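Side-chain contacts in GARP domain-containing protein (Trypanosoma brucei brucei TREU927, PDB 6XZ6), which is a trypanosome receptor for the complement regulator factor H and probably increases transmission of the parasite to tsetse flies: residues G39-S44 against V88-A93; M95-F100 against Q185-E190; L28-R33 against A103-E108; R57-A62 against R75-A80; A20-K25 against P148-R153. All blocks are in the same frame, centred on the assembly; numbering follows the deposited sequence.

Interaction 1 (G39-S44 against V88-A93); sequences GALEES and VRAEAA
Ser-44 OG donates a hydrogen bond of 2.6 Å to Leu-41 O, three residues back in its own helix, while lying 3.4 Å from the methyl CB of Ala-90 across the contact. The hydroxyl sits between the backbone N and the carbonyl carbon (chi1 73°), which turns it down toward that carbonyl, and it arrives tilted only 19° from the carbonyl plane. A buried polar atom is thus satisfied inside one helix, and a small residue can lie against an apolar partner. The rest of the contact belongs to Leu-41. With CG anti to the backbone N, its isobutyl group extends across the interface and its two methyls divide the work. Leu-41 CD1 lies beside the backbone of 88-93, 3.6 Å from Glu-91 N and 4.0 Å from Ala-90 CB. Leu-41 CD2 meets the acid end instead, 3.8 Å from Glu-91 OE2. Glu-91 bends at chi2; its CG packs 3.9 Å from Leu-41 CD1, and its chain passes obliquely over the leucine, on the more exposed side. Alanine suits position 90 because its short side chain lets the backbones close in: the Leu-41 and Ala-90 CA atoms are 5.3 Å apart. The axes run at 162°, nearly antiparallel, and Thr-191 of helix 165-208 also touches Ala-90. Such small-residue packing is characteristic of an elongated helical bundle, consistent with this glutamic acid/alanine-rich family.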
# COMPACT_ATOMS: atom_id res chain seq x y z
N GLY A 39 17.72 4.18 2.89
CA GLY A 39 18.77 4.95 2.23
C GLY A 39 18.97 6.30 2.86
O GLY A 39 20.09 6.66 3.19
N ALA A 40 17.86 7.04 3.09
CA ALA A 40 17.85 8.35 3.74
C ALA A 40 18.43 8.29 5.14
O ALA A 40 19.26 9.12 5.48
CB ALA A 40 16.44 8.89 3.78
N LEU A 41 18.06 7.26 5.94
CA LEU A 41 18.58 7.05 7.29
C LEU A 41 20.09 6.77 7.31
O LEU A 41 20.81 7.38 8.09
CB LEU A 41 17.79 5.97 8.03
CG LEU A 41 18.35 5.47 9.35
CD1 LEU A 41 18.39 6.56 10.40
CD2 LEU A 41 17.55 4.31 9.85
N GLU A 42 20.56 5.85 6.47
CA GLU A 42 21.98 5.52 6.43
C GLU A 42 22.84 6.69 5.96
O GLU A 42 23.93 6.88 6.49
CB GLU A 42 22.20 4.26 5.60
CG GLU A 42 21.64 3.02 6.31
CD GLU A 42 22.30 2.58 7.61
OE1 GLU A 42 23.55 2.60 7.69
OE2 GLU A 42 21.55 2.20 8.54
N GLU A 43 22.32 7.54 5.08
CA GLU A 43 23.03 8.76 4.67
C GLU A 43 23.12 9.74 5.85
O GLU A 43 24.16 10.39 6.01
CB GLU A 43 22.33 9.46 3.50
CG GLU A 43 23.22 9.57 2.26
CD GLU A 43 23.81 10.95 2.00
OE1 GLU A 43 23.48 11.54 0.95
OE2 GLU A 43 24.63 11.42 2.83
N SER A 44 22.06 9.83 6.70
CA SER A 44 22.03 10.70 7.87
C SER A 44 23.00 10.21 8.93
O SER A 44 23.61 11.02 9.63
CB SER A 44 20.62 10.86 8.42
OG SER A 44 20.15 9.71 9.10
N VAL A 88 18.73 11.14 14.31
CA VAL A 88 17.80 10.60 15.31
C VAL A 88 16.35 10.80 14.80
O VAL A 88 15.52 9.89 14.94
CB VAL A 88 18.04 11.21 16.71
CG1 VAL A 88 16.88 10.94 17.65
CG2 VAL A 88 19.35 10.70 17.31
N ARG A 89 16.08 11.97 14.18
CA ARG A 89 14.78 12.26 13.57
C ARG A 89 14.53 11.37 12.35
O ARG A 89 13.38 10.97 12.14
CB ARG A 89 14.67 13.73 13.21
CG ARG A 89 14.28 14.60 14.40
CD ARG A 89 13.95 16.02 14.01
NE ARG A 89 15.10 16.68 13.39
CZ ARG A 89 16.01 17.37 14.07
NH1 ARG A 89 15.88 17.56 15.38
NH2 ARG A 89 17.05 17.91 13.43
N ALA A 90 15.59 10.99 11.58
CA ALA A 90 15.51 10.07 10.44
C ALA A 90 15.23 8.63 10.92
O ALA A 90 14.51 7.91 10.25
CB ALA A 90 16.77 10.12 9.59
N GLU A 91 15.73 8.25 12.12
CA GLU A 91 15.45 6.94 12.78
C GLU A 91 13.97 6.77 13.03
O GLU A 91 13.40 5.74 12.69
CB GLU A 91 16.15 6.79 14.16
CG GLU A 91 17.48 6.05 14.18
CD GLU A 91 17.44 4.55 13.97
OE1 GLU A 91 18.44 3.89 14.33
OE2 GLU A 91 16.43 4.03 13.43
N ALA A 92 13.36 7.79 13.67
CA ALA A 92 11.93 7.84 14.01
C ALA A 92 11.07 7.89 12.77
O ALA A 92 10.13 7.14 12.69
CB ALA A 92 11.65 9.03 14.91
N ALA A 93 11.43 8.69 11.76
CA ALA A 93 10.64 8.74 10.52
C ALA A 93 10.65 7.41 9.75
O ALA A 93 9.59 6.99 9.32
CB ALA A 93 11.08 9.90 9.64

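Interaction 2 (M95-F100 against Q185-E190); sequences MEVKRF and QKATAE
The helical segments 95-100 and 185-190 run antiparallel at 157°, their axes 8.5 Å apart, and the approach is closest where the CA atoms of Val-97 and Ala-187 stand 5.7 Å from each other. Ala-187 makes this spacing possible, since its single methyl keeps the helices from being pushed apart. Ala-187 CB is met by two groups: Val-97 CG2 at 3.7 Å and the CB of Glu-96 at 3.9 Å. Val-97 holds CG1 anti to the backbone N (chi1 171°), and this swings the other branch, CG2, over the 187-188 backbone and to within 3.6 Å of Thr-188 OG1. The valine and threonine side chains cross at about a right angle. The threonine hydroxyl is no loss here, because it is hydrogen-bonded to Leu-184 O in its own helix. Glu-96 contributes just the base of its chain; its carboxylate leads away, and Arg-99 NH1 and Glu-96 OE2 form a salt bridge of 2.8 Å. The acid oxygen lies in the guanidinium plane, and CZ of Phe-100 lies over one face of that group, toward its rim. The contact is buried near the centre of the fold, with helix 4-61 completing the core: Ala-37 lies against Val-97, while Arg-33 and Glu-36 lie against Thr-188.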
# COMPACT_ATOMS: atom_id res chain seq x y z
N MET A 95 11.15 4.38 11.01
CA MET A 95 10.39 3.47 11.86
C MET A 95 8.90 3.64 11.48
O MET A 95 8.21 2.63 11.33
CB MET A 95 10.68 3.80 13.35
CG MET A 95 9.74 3.17 14.37
SD MET A 95 8.10 3.97 14.56
CE MET A 95 8.52 5.39 15.47
N GLU A 96 8.42 4.90 11.26
CA GLU A 96 7.02 5.11 10.85
C GLU A 96 6.77 4.54 9.45
O GLU A 96 5.76 3.89 9.23
CB GLU A 96 6.56 6.58 10.90
CG GLU A 96 6.99 7.42 12.10
CD GLU A 96 6.25 7.30 13.42
OE1 GLU A 96 6.45 8.19 14.29
OE2 GLU A 96 5.51 6.31 13.61
N VAL A 97 7.71 4.75 8.51
CA VAL A 97 7.63 4.18 7.16
C VAL A 97 7.42 2.64 7.27
O VAL A 97 6.49 2.13 6.69
CB VAL A 97 8.87 4.53 6.27
CG1 VAL A 97 8.85 3.76 4.96
CG2 VAL A 97 8.98 6.02 6.02
N LYS A 98 8.28 1.93 8.02
CA LYS A 98 8.13 0.47 8.21
C LYS A 98 6.73 0.11 8.84
O LYS A 98 6.14 -0.89 8.46
CB LYS A 98 9.27 -0.09 9.07
CG LYS A 98 10.50 -0.42 8.27
CD LYS A 98 11.81 0.03 8.95
CE LYS A 98 12.95 0.21 7.96
NZ LYS A 98 12.69 1.29 6.95
N ARG A 99 6.21 0.94 9.73
CA ARG A 99 4.94 0.77 10.39
C ARG A 99 3.73 0.94 9.46
O ARG A 99 2.80 0.13 9.54
CB ARG A 99 4.88 1.72 11.58
CG ARG A 99 3.63 1.63 12.37
CD ARG A 99 3.55 2.83 13.25
NE ARG A 99 2.19 3.35 13.26
CZ ARG A 99 1.87 4.61 13.46
NH1 ARG A 99 2.82 5.51 13.70
NH2 ARG A 99 0.60 5.00 13.45
N PHE A 100 3.71 1.98 8.61
CA PHE A 100 2.63 2.22 7.66
C PHE A 100 2.65 1.25 6.50
O PHE A 100 1.59 0.88 6.01
CB PHE A 100 2.61 3.67 7.19
CG PHE A 100 2.28 4.62 8.32
CD1 PHE A 100 1.08 4.50 9.02
CD2 PHE A 100 3.18 5.60 8.71
CE1 PHE A 100 0.79 5.35 10.08
CE2 PHE A 100 2.89 6.46 9.77
CZ PHE A 100 1.69 6.33 10.44
N GLN A 185 3.72 8.49 2.98
CA GLN A 185 4.37 9.50 2.15
C GLN A 185 4.89 10.69 2.98
O GLN A 185 5.97 11.19 2.69
CB GLN A 185 3.46 9.92 0.99
CG GLN A 185 2.94 8.68 0.21
CD GLN A 185 1.96 9.01 -0.88
OE1 GLN A 185 1.16 9.96 -0.80
NE2 GLN A 185 1.97 8.20 -1.94
N LYS A 186 4.17 11.07 4.06
CA LYS A 186 4.62 12.16 4.95
C LYS A 186 5.88 11.71 5.70
O LYS A 186 6.83 12.49 5.83
CB LYS A 186 3.53 12.56 5.97
CG LYS A 186 2.31 13.26 5.39
CD LYS A 186 1.46 13.93 6.48
CE LYS A 186 0.29 13.10 6.98
NZ LYS A 186 -0.90 13.23 6.10
N ALA A 187 5.91 10.43 6.16
CA ALA A 187 7.03 9.83 6.87
C ALA A 187 8.24 9.65 5.99
O ALA A 187 9.36 9.78 6.48
CB ALA A 187 6.62 8.51 7.48
N THR A 188 8.05 9.37 4.70
CA THR A 188 9.18 9.24 3.77
C THR A 188 9.83 10.61 3.55
O THR A 188 11.05 10.71 3.58
CB THR A 188 8.79 8.48 2.48
OG1 THR A 188 8.04 7.32 2.83
CG2 THR A 188 10.01 8.05 1.68
N ALA A 189 9.02 11.66 3.36
CA ALA A 189 9.50 13.04 3.18
C ALA A 189 10.28 13.54 4.40
O ALA A 189 11.32 14.20 4.25
CB ALA A 189 8.32 13.97 2.88
N GLU A 190 9.80 13.21 5.61
CA GLU A 190 10.44 13.54 6.89
C GLU A 190 11.83 12.85 7.02
O GLU A 190 12.71 13.43 7.66
CB GLU A 190 9.56 13.09 8.06
CG GLU A 190 8.33 13.94 8.36
CD GLU A 190 7.30 13.29 9.28
OE1 GLU A 190 7.67 12.42 10.10
OE2 GLU A 190 6.10 13.66 9.18

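Interaction 3 (L28-R33 against A103-E108); sequences LLTEER and ALDSFE
Thr-30 carries the contact from the 28-33 side, reaching both Leu-104 and Asp-105 with different branches. Just before it in the segment, Leu-29 turns to a third helix, 165-208, where Leu-181 touches it; Ala-177 of the same helix touches Leu-104. Then comes Thr-30 itself. Its methyl CG2 lies 3.9 Å from the CB of Leu-104 and 4.0 Å from CD1 of the same residue, an apolar touch on the buried side of the helix. Its other branch, OG1, is 3.0 Å from Asp-105 OD1. OG1 takes the position between the backbone N and the carbonyl carbon (chi1 64°), which also keeps it within hydrogen-bonding distance of Pro-27 O in its own helix. A beta-branched residue suits the place because it offers a methyl to the core and a hydroxyl to the carboxylate from one short stem. The threonine and aspartate side chains pass each other in opposite directions, with Asp-105 OD1 also 3.5 Å from Thr-30 CG2. Asp-105 has a stronger partner in Arg-34, whose NH1 makes a salt bridge to OD2; this would probably favour the charged carboxylate. Helices 4-61 and 67-125 meet here with helix 165-208 beside them, as in a long helical bundle with a polar pair at the edge of its apolar interior.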
# COMPACT_ATOMS: atom_id res chain seq x y z
N LEU A 28 4.62 -3.23 -3.91
CA LEU A 28 5.75 -2.79 -4.72
C LEU A 28 6.09 -1.34 -4.34
O LEU A 28 7.25 -1.00 -4.16
CB LEU A 28 5.41 -2.91 -6.21
CG LEU A 28 4.63 -4.15 -6.70
CD1 LEU A 28 4.23 -3.99 -8.16
CD2 LEU A 28 5.44 -5.41 -6.52
N LEU A 29 5.08 -0.52 -4.15
CA LEU A 29 5.14 0.87 -3.72
C LEU A 29 5.70 0.97 -2.28
O LEU A 29 6.64 1.72 -2.07
CB LEU A 29 3.71 1.39 -3.77
CG LEU A 29 3.45 2.86 -3.65
CD1 LEU A 29 2.22 3.24 -4.45
CD2 LEU A 29 3.25 3.23 -2.19
N THR A 30 5.17 0.20 -1.30
CA THR A 30 5.64 0.21 0.09
C THR A 30 7.11 -0.17 0.17
O THR A 30 7.80 0.38 1.01
CB THR A 30 4.81 -0.68 1.03
OG1 THR A 30 4.92 -2.05 0.62
CG2 THR A 30 3.35 -0.27 1.13
N GLU A 31 7.58 -1.10 -0.68
CA GLU A 31 8.97 -1.55 -0.72
C GLU A 31 9.91 -0.44 -1.22
O GLU A 31 11.01 -0.31 -0.71
CB GLU A 31 9.10 -2.77 -1.62
CG GLU A 31 10.32 -3.61 -1.37
CD GLU A 31 10.40 -4.80 -2.31
OE1 GLU A 31 10.14 -5.94 -1.86
OE2 GLU A 31 10.70 -4.59 -3.51
N GLU A 32 9.46 0.36 -2.21
CA GLU A 32 10.24 1.49 -2.75
C GLU A 32 10.43 2.54 -1.65
O GLU A 32 11.53 3.05 -1.47
CB GLU A 32 9.56 2.06 -3.99
CG GLU A 32 9.54 1.08 -5.15
CD GLU A 32 9.26 1.63 -6.53
OE1 GLU A 32 8.09 1.60 -6.97
OE2 GLU A 32 10.24 2.06 -7.19
N ARG A 33 9.35 2.81 -0.87
CA ARG A 33 9.33 3.75 0.25
C ARG A 33 10.22 3.28 1.40
O ARG A 33 10.96 4.09 1.94
CB ARG A 33 7.89 3.99 0.71
CG ARG A 33 6.99 4.63 -0.37
CD ARG A 33 7.47 5.99 -0.84
NE ARG A 33 7.14 6.17 -2.25
CZ ARG A 33 7.37 7.28 -2.95
NH1 ARG A 33 7.03 7.35 -4.23
NH2 ARG A 33 7.93 8.34 -2.37
N ALA A 103 1.10 -1.97 7.72
CA ALA A 103 -0.35 -1.78 7.78
C ALA A 103 -0.96 -1.99 6.41
O ALA A 103 -1.96 -2.69 6.27
CB ALA A 103 -0.64 -0.37 8.27
N LEU A 104 -0.32 -1.40 5.39
CA LEU A 104 -0.75 -1.47 3.99
C LEU A 104 -0.53 -2.85 3.40
O LEU A 104 -1.29 -3.29 2.55
CB LEU A 104 -0.02 -0.42 3.18
CG LEU A 104 -0.52 1.02 3.35
CD1 LEU A 104 0.50 1.99 2.79
CD2 LEU A 104 -1.89 1.21 2.70
N ASP A 105 0.47 -3.58 3.91
CA ASP A 105 0.76 -4.92 3.47
C ASP A 105 -0.26 -5.91 4.02
O ASP A 105 -0.62 -6.84 3.32
CB ASP A 105 2.23 -5.27 3.78
CG ASP A 105 3.24 -4.70 2.78
OD1 ASP A 105 2.93 -3.65 2.13
OD2 ASP A 105 4.34 -5.27 2.64
N SER A 106 -0.77 -5.67 5.23
CA SER A 106 -1.82 -6.48 5.85
C SER A 106 -3.13 -6.29 5.10
O SER A 106 -3.89 -7.24 4.93
CB SER A 106 -2.00 -6.08 7.31
OG SER A 106 -0.84 -6.46 8.02
N PHE A 107 -3.38 -5.05 4.64
CA PHE A 107 -4.56 -4.67 3.89
C PHE A 107 -4.58 -5.36 2.53
O PHE A 107 -5.59 -5.98 2.16
CB PHE A 107 -4.62 -3.14 3.75
CG PHE A 107 -5.61 -2.61 2.75
CD1 PHE A 107 -6.98 -2.80 2.94
CD2 PHE A 107 -5.18 -1.93 1.62
CE1 PHE A 107 -7.90 -2.32 2.01
CE2 PHE A 107 -6.10 -1.43 0.70
CZ PHE A 107 -7.45 -1.64 0.89
N GLU A 108 -3.46 -5.29 1.79
CA GLU A 108 -3.32 -5.91 0.48
C GLU A 108 -3.49 -7.42 0.64
O GLU A 108 -4.19 -8.05 -0.16
CB GLU A 108 -1.96 -5.53 -0.12
CG GLU A 108 -1.64 -6.22 -1.44
CD GLU A 108 -1.03 -7.62 -1.44
OE1 GLU A 108 -0.59 -8.09 -0.36
OE2 GLU A 108 -1.00 -8.25 -2.53

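Interaction 4 (R57-A62 against R75-A80); sequences RAEAGA and RAREAA
Glu-59 and Arg-77 are joined by a salt bridge, with Arg-77 NH2 2.8 Å from Glu-59 OE1. The hydrogen bond within it is weak, bent to 129° at the hydrogen. OE1 comes in at the edge of the guanidinium, near its plane, although the carboxylate and guanidinium planes are turned 51° apart, so the two groups do not pair flat through both oxygens. The chains cross at about a right angle. Glu-59 is extended beyond CG and spans the gap, whereas Arg-77 leaves its helix with CG anti to the backbone N (chi1 173°) and then bends at chi2 and chi3, folding round the acid. As a result, the second oxygen, Glu-59 OE2, lies along the aliphatic part of the arginine, 3.6 Å from Arg-77 CB and equally far from Arg-77 CG. Long charged residues suit this partly exposed rim, where charge and hydrocarbon both find a use. Beneath them the two segments meet through a pair of methyls: the CB atoms of Ala-58 and Ala-76 are 3.9 Å apart, and their CA atoms 6.8 Å. Around this buried pair, Ala-73, Ala-209 and Phe-212 touch Ala-58, and Glu-208 of helix 165-208 touches Ala-76. The contact, an alanine pair edged by an interhelical salt bridge, lies at the end of the helical hairpin formed by helices 4-61 and 67-125, near their connecting turn.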
# COMPACT_ATOMS: atom_id res chain seq x y z
N ARG A 57 38.60 17.03 14.71
CA ARG A 57 39.73 17.62 13.99
C ARG A 57 39.83 19.13 14.35
O ARG A 57 40.94 19.65 14.51
CB ARG A 57 39.55 17.40 12.47
CG ARG A 57 40.44 18.23 11.56
CD ARG A 57 40.14 17.96 10.11
NE ARG A 57 40.82 18.91 9.22
CZ ARG A 57 40.72 18.91 7.90
NH1 ARG A 57 41.39 19.81 7.18
NH2 ARG A 57 39.97 18.00 7.28
N ALA A 58 38.68 19.81 14.48
CA ALA A 58 38.62 21.22 14.85
C ALA A 58 39.02 21.45 16.32
O ALA A 58 39.81 22.34 16.60
CB ALA A 58 37.24 21.79 14.57
N GLU A 59 38.48 20.63 17.24
CA GLU A 59 38.73 20.72 18.67
C GLU A 59 40.19 20.47 19.02
O GLU A 59 40.75 21.21 19.83
CB GLU A 59 37.78 19.82 19.45
CG GLU A 59 36.37 20.40 19.49
CD GLU A 59 35.25 19.56 20.09
OE1 GLU A 59 35.30 18.31 19.99
OE2 GLU A 59 34.31 20.18 20.63
N ALA A 60 40.82 19.48 18.37
CA ALA A 60 42.24 19.16 18.55
C ALA A 60 43.12 20.28 17.95
O ALA A 60 44.13 20.65 18.54
CB ALA A 60 42.57 17.83 17.90
N GLY A 61 42.68 20.83 16.81
CA GLY A 61 43.34 21.92 16.12
C GLY A 61 43.33 23.25 16.86
O GLY A 61 44.33 23.96 16.87
N ALA A 62 42.19 23.59 17.49
CA ALA A 62 42.00 24.84 18.24
C ALA A 62 42.59 24.85 19.65
O ALA A 62 42.51 25.89 20.30
CB ALA A 62 40.52 25.19 18.29
N ARG A 75 31.67 26.00 16.53
CA ARG A 75 30.76 25.98 15.38
C ARG A 75 30.69 24.60 14.70
O ARG A 75 29.61 24.22 14.22
CB ARG A 75 31.17 27.04 14.34
CG ARG A 75 30.78 28.46 14.68
CD ARG A 75 30.68 29.31 13.43
NE ARG A 75 30.12 30.62 13.72
CZ ARG A 75 30.67 31.77 13.32
NH1 ARG A 75 30.10 32.92 13.63
NH2 ARG A 75 31.79 31.76 12.61
N ALA A 76 31.84 23.90 14.62
CA ALA A 76 31.98 22.55 14.06
C ALA A 76 31.38 21.54 15.03
O ALA A 76 30.85 20.52 14.59
CB ALA A 76 33.44 22.22 13.82
N ARG A 77 31.44 21.83 16.35
CA ARG A 77 30.86 20.99 17.40
C ARG A 77 29.35 21.12 17.38
O ARG A 77 28.66 20.12 17.55
CB ARG A 77 31.41 21.38 18.79
CG ARG A 77 30.76 20.67 19.98
CD ARG A 77 31.40 19.34 20.28
NE ARG A 77 30.86 18.24 19.47
CZ ARG A 77 31.56 17.18 19.08
NH1 ARG A 77 30.99 16.23 18.35
NH2 ARG A 77 32.85 17.07 19.40
N GLU A 78 28.83 22.34 17.20
CA GLU A 78 27.40 22.57 17.15
C GLU A 78 26.77 21.94 15.91
O GLU A 78 25.64 21.44 16.00
CB GLU A 78 27.06 24.07 17.31
CG GLU A 78 25.58 24.37 17.58
CD GLU A 78 24.78 23.42 18.46
OE1 GLU A 78 23.75 22.91 17.97
OE2 GLU A 78 25.17 23.20 19.63
N ALA A 79 27.51 21.91 14.79
CA ALA A 79 27.04 21.30 13.54
C ALA A 79 27.07 19.77 13.62
O ALA A 79 26.20 19.10 13.08
CB ALA A 79 27.88 21.77 12.38
N ALA A 80 28.05 19.22 14.35
CA ALA A 80 28.21 17.77 14.53
C ALA A 80 27.03 17.22 15.33
O ALA A 80 26.57 16.10 15.05
CB ALA A 80 29.53 17.47 15.24

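Interaction 5 (A20-K25 against P148-R153); sequences AKQLRK and PEALTR
Hydrogen bonding carries most of this contact, all of it through the carboxamide of Gln-22, which works against the backbone at Ala-150 and Leu-151. Gln-22 NE2 donates to Ala-150 O at 3.0 Å, fairly straight at 156°. It comes from above the carbonyl plane, with a C=O...N angle of 99°. On the other side of the amide, Gln-22 OE1 accepts from a water at 2.8 Å, and that water also donates to Leu-151 O, 2.7 Å away. One amide thus engages two neighbouring carbonyls, one directly and one through a water, and having both a donor and an acceptor makes glutamine apt for this buried spot. The extended chain beyond CG (chi2 177°) gives it the reach. Van der Waals contact is slighter: Leu-151 CD1 lies 3.6 Å from Gln-22 OE1, and Ala-150 CB lies 3.8 Å from Gln-22 NE2. Charge adds an outer clasp, for Arg-153 NH2 forms a salt bridge with Glu-18, earlier on helix 4-61. The pairing fastens the short helix 148-161 to helix 4-61, with Val-146 beside Leu-151. Leu-23 turns to Phe-107, Tyr-111 and Phe-115 of helix 67-125, and Thr-152 packs on Asn-175 and Ala-178 of helix 165-208.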
# COMPACT_ATOMS: atom_id res chain seq x y z
N ALA A 20 -8.26 -4.56 -7.98
CA ALA A 20 -7.23 -5.62 -8.01
C ALA A 20 -5.86 -5.11 -8.42
O ALA A 20 -4.85 -5.51 -7.84
CB ALA A 20 -7.66 -6.74 -8.94
N LYS A 21 -5.83 -4.21 -9.44
CA LYS A 21 -4.64 -3.57 -10.00
C LYS A 21 -3.94 -2.68 -8.97
O LYS A 21 -2.71 -2.65 -8.93
CB LYS A 21 -5.02 -2.75 -11.23
CG LYS A 21 -5.19 -3.55 -12.51
CD LYS A 21 -5.69 -2.65 -13.66
CE LYS A 21 -4.65 -1.70 -14.19
NZ LYS A 21 -5.05 -1.04 -15.46
N GLN A 22 -4.70 -1.99 -8.11
CA GLN A 22 -4.19 -1.14 -7.02
C GLN A 22 -3.60 -1.99 -5.90
O GLN A 22 -2.57 -1.62 -5.33
CB GLN A 22 -5.31 -0.29 -6.43
CG GLN A 22 -5.81 0.77 -7.38
CD GLN A 22 -6.96 1.53 -6.80
OE1 GLN A 22 -7.63 1.13 -5.83
NE2 GLN A 22 -7.21 2.67 -7.38
N LEU A 23 -4.25 -3.11 -5.56
CA LEU A 23 -3.80 -4.04 -4.51
C LEU A 23 -2.52 -4.78 -4.88
O LEU A 23 -1.72 -5.07 -4.01
CB LEU A 23 -4.94 -5.01 -4.08
CG LEU A 23 -6.23 -4.33 -3.50
CD1 LEU A 23 -7.30 -5.31 -3.29
CD2 LEU A 23 -5.97 -3.63 -2.20
N ARG A 24 -2.26 -5.01 -6.16
CA ARG A 24 -1.01 -5.64 -6.60
C ARG A 24 0.15 -4.64 -6.61
O ARG A 24 1.29 -5.04 -6.41
CB ARG A 24 -1.21 -6.29 -7.96
CG ARG A 24 -2.26 -7.38 -7.93
CD ARG A 24 -2.69 -7.71 -9.32
NE ARG A 24 -3.75 -8.72 -9.36
CZ ARG A 24 -4.54 -8.94 -10.41
NH1 ARG A 24 -4.43 -8.19 -11.50
NH2 ARG A 24 -5.46 -9.88 -10.35
N LYS A 25 -0.15 -3.34 -6.83
CA LYS A 25 0.82 -2.24 -6.83
C LYS A 25 1.25 -1.84 -5.44
O LYS A 25 2.43 -1.57 -5.28
CB LYS A 25 0.31 -1.01 -7.61
CG LYS A 25 1.30 0.16 -7.80
CD LYS A 25 2.60 -0.28 -8.49
CE LYS A 25 3.44 0.87 -8.96
NZ LYS A 25 4.85 0.45 -9.14
N PRO A 148 -3.70 8.03 -2.28
CA PRO A 148 -4.86 7.86 -1.39
C PRO A 148 -6.23 8.12 -2.03
O PRO A 148 -7.16 7.40 -1.75
CB PRO A 148 -4.56 8.86 -0.26
CG PRO A 148 -3.07 8.92 -0.22
CD PRO A 148 -2.70 8.93 -1.68
N GLU A 149 -6.34 9.11 -2.93
CA GLU A 149 -7.58 9.49 -3.63
C GLU A 149 -8.03 8.42 -4.62
O GLU A 149 -9.24 8.23 -4.78
CB GLU A 149 -7.43 10.85 -4.35
CG GLU A 149 -6.63 11.92 -3.60
CD GLU A 149 -5.11 11.91 -3.78
OE1 GLU A 149 -4.65 12.14 -4.93
OE2 GLU A 149 -4.39 11.67 -2.79
N ALA A 150 -7.08 7.75 -5.31
CA ALA A 150 -7.40 6.68 -6.28
C ALA A 150 -7.91 5.46 -5.54
O ALA A 150 -8.83 4.80 -6.01
CB ALA A 150 -6.17 6.32 -7.09
N LEU A 151 -7.32 5.17 -4.37
CA LEU A 151 -7.73 4.05 -3.53
C LEU A 151 -9.19 4.21 -3.07
O LEU A 151 -9.94 3.25 -3.22
CB LEU A 151 -6.76 3.94 -2.33
CG LEU A 151 -6.57 2.60 -1.65
CD1 LEU A 151 -6.15 1.51 -2.62
CD2 LEU A 151 -5.51 2.73 -0.62
N THR A 152 -9.61 5.39 -2.56
CA THR A 152 -10.98 5.64 -2.06
C THR A 152 -11.99 5.73 -3.20
O THR A 152 -13.13 5.29 -3.04
CB THR A 152 -11.07 6.87 -1.13
OG1 THR A 152 -10.64 8.04 -1.82
CG2 THR A 152 -10.27 6.72 0.13
N ARG A 153 -11.60 6.34 -4.34
CA ARG A 153 -12.48 6.49 -5.51
C ARG A 153 -12.91 5.11 -6.03
O ARG A 153 -14.11 4.86 -6.19
CB ARG A 153 -11.76 7.27 -6.60
CG ARG A 153 -12.69 7.94 -7.60
CD ARG A 153 -12.00 8.32 -8.89
NE ARG A 153 -11.19 7.22 -9.39
CZ ARG A 153 -9.88 7.30 -9.59
NH1 ARG A 153 -9.24 8.45 -9.40
NH2 ARG A 153 -9.20 6.24 -9.99
O HOH W 1 -9.73 0.70 -4.05

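Interactions 4, 1 and 3 are rungs between helices 4-61 and 67-125, nested one inside the next along the chain. The centres of interactions 1 and 4 are 23 Å apart, those of interactions 1 and 3 are 19 Å apart. Interaction 2 brings in helix 165-208 and touches interactions 1, 3 and 5: Ala-93 CB lies 3.6 Å from Ala-187 O, Val-97 CG1 3.7 Å from Arg-33 O, and Gln-185 OE1 4.1 Å from Pro-148 CD. Interaction 5 adds helix 148-161; Phe-107 CE2 meets Leu-23 CD2 at 3.6 Å, joining it to interaction 3. The other protein chain, evidently the bound factor H domain, touches none of these segments, which belong to the receptor's internal framework.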